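Local structure of isochorismatase hydrolase (Alkaliphilus metalliredigens, 3HB7) at residues V124-W129 with I149-G154. The protein probably acts as a hydrolase of the isochorismatase family. Sequence-based numbering, arbitrary orientation.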
ATOM      1  N   VAL E 124      39.552   9.654  22.455  1.00 24.94           N
ATOM      2  CA  VAL E 124      38.289  10.334  22.353  1.00 25.20           C
ATOM      3  C   VAL E 124      37.966  10.701  20.923  1.00 25.43           C
ATOM      4  O   VAL E 124      38.802  11.155  20.203  1.00 25.31           O
ATOM      5  CB  VAL E 124      38.183  11.546  23.325  1.00 25.68           C
ATOM      6  CG1 VAL E 124      39.196  11.474  24.421  1.00 24.14           C
ATOM      7  CG2 VAL E 124      38.246  12.827  22.608  1.00 25.26           C
ATOM      8  N   LEU E 125      36.730  10.495  20.524  1.00 25.83           N
ATOM      9  CA  LEU E 125      36.375  10.446  19.123  1.00 26.33           C
ATOM     10  C   LEU E 125      35.682  11.655  18.585  1.00 26.25           C
ATOM     11  O   LEU E 125      34.729  12.116  19.149  1.00 26.36           O
ATOM     12  CB  LEU E 125      35.484   9.245  18.856  1.00 26.42           C
ATOM     13  CG  LEU E 125      36.128   7.890  18.748  1.00 27.65           C
ATOM     14  CD1 LEU E 125      37.269   8.018  17.874  1.00 28.49           C
ATOM     15  CD2 LEU E 125      36.558   7.426  20.069  1.00 29.74           C
ATOM     16  N   THR E 126      36.164  12.135  17.458  1.00 26.09           N
ATOM     17  CA  THR E 126      35.604  13.283  16.811  1.00 26.02           C
ATOM     18  C   THR E 126      35.621  13.097  15.332  1.00 26.00           C
ATOM     19  O   THR E 126      36.425  12.397  14.816  1.00 25.80           O
ATOM     20  CB  THR E 126      36.374  14.557  17.170  1.00 26.18           C
ATOM     21  OG1 THR E 126      37.710  14.458  16.717  1.00 25.58           O
ATOM     22  CG2 THR E 126      36.384  14.758  18.643  1.00 25.69           C
ATOM     23  N   GLY E 127      34.748  13.773  14.635  1.00 26.05           N
ATOM     24  CA  GLY E 127      34.677  13.556  13.226  1.00 26.23           C
ATOM     25  C   GLY E 127      33.443  12.851  12.768  1.00 26.41           C
ATOM     26  O   GLY E 127      32.438  12.819  13.426  1.00 26.31           O
ATOM     27  N   VAL E 128      33.585  12.255  11.611  1.00 26.77           N
ATOM     28  CA  VAL E 128      32.520  11.842  10.772  1.00 26.71           C
ATOM     29  C   VAL E 128      32.874  10.511  10.086  1.00 26.82           C
ATOM     30  O   VAL E 128      34.012  10.293   9.798  1.00 26.44           O
ATOM     31  CB  VAL E 128      32.388  12.964   9.768  1.00 26.95           C
ATOM     32  CG1 VAL E 128      32.664  12.546   8.408  1.00 27.64           C
ATOM     33  CG2 VAL E 128      31.133  13.686   9.925  1.00 26.34           C
ATOM     34  N   TRP E 129      31.923   9.645   9.758  1.00 26.59           N
ATOM     35  CA  TRP E 129      30.555   9.649  10.211  1.00 26.95           C
ATOM     36  C   TRP E 129      30.452   8.917  11.498  1.00 26.79           C
ATOM     37  O   TRP E 129      31.145   7.971  11.720  1.00 26.62           O
ATOM     38  CB  TRP E 129      29.635   8.907   9.265  1.00 27.12           C
ATOM     39  CG  TRP E 129      29.646   9.272   7.867  1.00 28.28           C
ATOM     40  CD1 TRP E 129      30.494  10.086   7.251  1.00 29.47           C
ATOM     41  CD2 TRP E 129      28.742   8.812   6.883  1.00 28.58           C
ATOM     42  NE1 TRP E 129      30.193  10.175   5.944  1.00 29.48           N
ATOM     43  CE2 TRP E 129      29.112   9.390   5.693  1.00 29.50           C
ATOM     44  CE3 TRP E 129      27.659   7.947   6.897  1.00 28.29           C
ATOM     45  CZ2 TRP E 129      28.453   9.142   4.531  1.00 30.07           C
ATOM     46  CZ3 TRP E 129      27.019   7.705   5.757  1.00 28.43           C
ATOM     47  CH2 TRP E 129      27.405   8.296   4.588  1.00 29.55           C
ATOM     48  N   ILE E 149      36.059   7.568  24.656  1.00 28.71           N
ATOM     49  CA  ILE E 149      35.108   8.620  24.857  1.00 28.78           C
ATOM     50  C   ILE E 149      34.621   9.103  23.518  1.00 29.27           C
ATOM     51  O   ILE E 149      35.385   9.266  22.614  1.00 29.67           O
ATOM     52  CB  ILE E 149      35.724   9.784  25.649  1.00 28.84           C
ATOM     53  CG1 ILE E 149      35.771   9.452  27.113  1.00 28.90           C
ATOM     54  CG2 ILE E 149      34.925  11.004  25.549  1.00 28.06           C
ATOM     55  CD1 ILE E 149      36.757  10.237  27.832  1.00 30.00           C
ATOM     56  N   THR E 150      33.327   9.329  23.404  1.00 29.70           N
ATOM     57  CA  THR E 150      32.744   9.817  22.176  1.00 29.66           C
ATOM     58  C   THR E 150      32.124  11.161  22.417  1.00 29.96           C
ATOM     59  O   THR E 150      31.311  11.310  23.289  1.00 30.11           O
ATOM     60  CB  THR E 150      31.603   8.935  21.700  1.00 29.73           C
ATOM     61  OG1 THR E 150      31.970   7.574  21.766  1.00 30.38           O
ATOM     62  CG2 THR E 150      31.252   9.265  20.324  1.00 28.79           C
ATOM     63  N   LEU E 151      32.470  12.129  21.601  1.00 29.75           N
ATOM     64  CA  LEU E 151      31.972  13.456  21.795  1.00 29.28           C
ATOM     65  C   LEU E 151      30.758  13.696  20.948  1.00 29.15           C
ATOM     66  O   LEU E 151      30.859  13.827  19.762  1.00 28.97           O
ATOM     67  CB  LEU E 151      33.041  14.449  21.406  1.00 29.50           C
ATOM     68  CG  LEU E 151      33.898  15.076  22.480  1.00 29.43           C
ATOM     69  CD1 LEU E 151      34.052  14.192  23.632  1.00 29.76           C
ATOM     70  CD2 LEU E 151      35.217  15.435  21.919  1.00 28.73           C
ATOM     71  N   SER E 152      29.613  13.796  21.600  1.00 28.75           N
ATOM     72  CA  SER E 152      28.326  13.855  20.946  1.00 28.63           C
ATOM     73  C   SER E 152      28.160  15.043  20.048  1.00 28.53           C
ATOM     74  O   SER E 152      27.619  14.926  19.000  1.00 28.82           O
ATOM     75  CB  SER E 152      27.194  13.788  21.954  1.00 28.61           C
ATOM     76  OG  SER E 152      27.374  14.663  23.036  1.00 27.80           O
ATOM     77  N   ASP E 153      28.629  16.198  20.444  1.00 28.49           N
ATOM     78  CA  ASP E 153      28.582  17.323  19.540  1.00 28.55           C
ATOM     79  C   ASP E 153      29.865  17.452  18.766  1.00 28.43           C
ATOM     80  O   ASP E 153      30.014  18.325  17.949  1.00 28.02           O
ATOM     81  CB  ASP E 153      28.211  18.611  20.257  1.00 28.48           C
ATOM     82  CG  ASP E 153      29.024  18.851  21.481  1.00 29.44           C
ATOM     83  OD1 ASP E 153      29.721  17.959  21.954  1.00 28.98           O
ATOM     84  OD2 ASP E 153      28.961  19.964  21.993  1.00 31.58           O
ATOM     85  N   GLY E 154      30.788  16.546  19.024  1.00 28.38           N
ATOM     86  CA  GLY E 154      31.989  16.447  18.239  1.00 28.49           C
ATOM     87  C   GLY E 154      31.904  15.534  17.036  1.00 28.61           C
ATOM     88  O   GLY E 154      32.786  15.521  16.230  1.00 28.72           O
TER
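Ile149 O accepts a hydrogen bond from Leu125 N at 2.8 Å, nearly in line with the carbonyl. Val124 CA adds a CA-H...O contact to Ile149 O at 3.1 Å. Leu125 CD2 makes van der Waals contact with Ile149 O at 3.4 Å. Its chi1 (-78°) sets CG beside the backbone N, and the CD2 branch turns back toward that oxygen. Two residues on, Leu151 N makes a weak bond to Leu125 O. Leu125 thus bonds through both its N and its O. These links set the parallel register, Val124 with Ile149 and Leu125 with Thr150.

Val124 and Ile149 lie side by side on one face, CB to CB 3.8 Å. Leu151 CD2 touches Thr126 CG2 at 3.5 Å and, less closely, Val124 CG2 at 4.1 Å. The hydroxyl of Thr126 bonds Leu11 O of strand 8-13, on the other edge of strand 122-126.

After Leu151 the chain turns, and Gly154 N makes a weak bond back to Leu151 O. Gly154 O accepts a hydrogen bond from Gly127 N at 3.1 Å, straight at hydrogen (170°), with the donor tilted from the carbonyl plane.

The two strands flank helix 133-143 in sequence, forming a beta-alpha-beta unit of the central parallel sheet. The main chain carries the polar part of this buried pairing, one of its three bonds being weak. The side chains contribute apolar packing without charge.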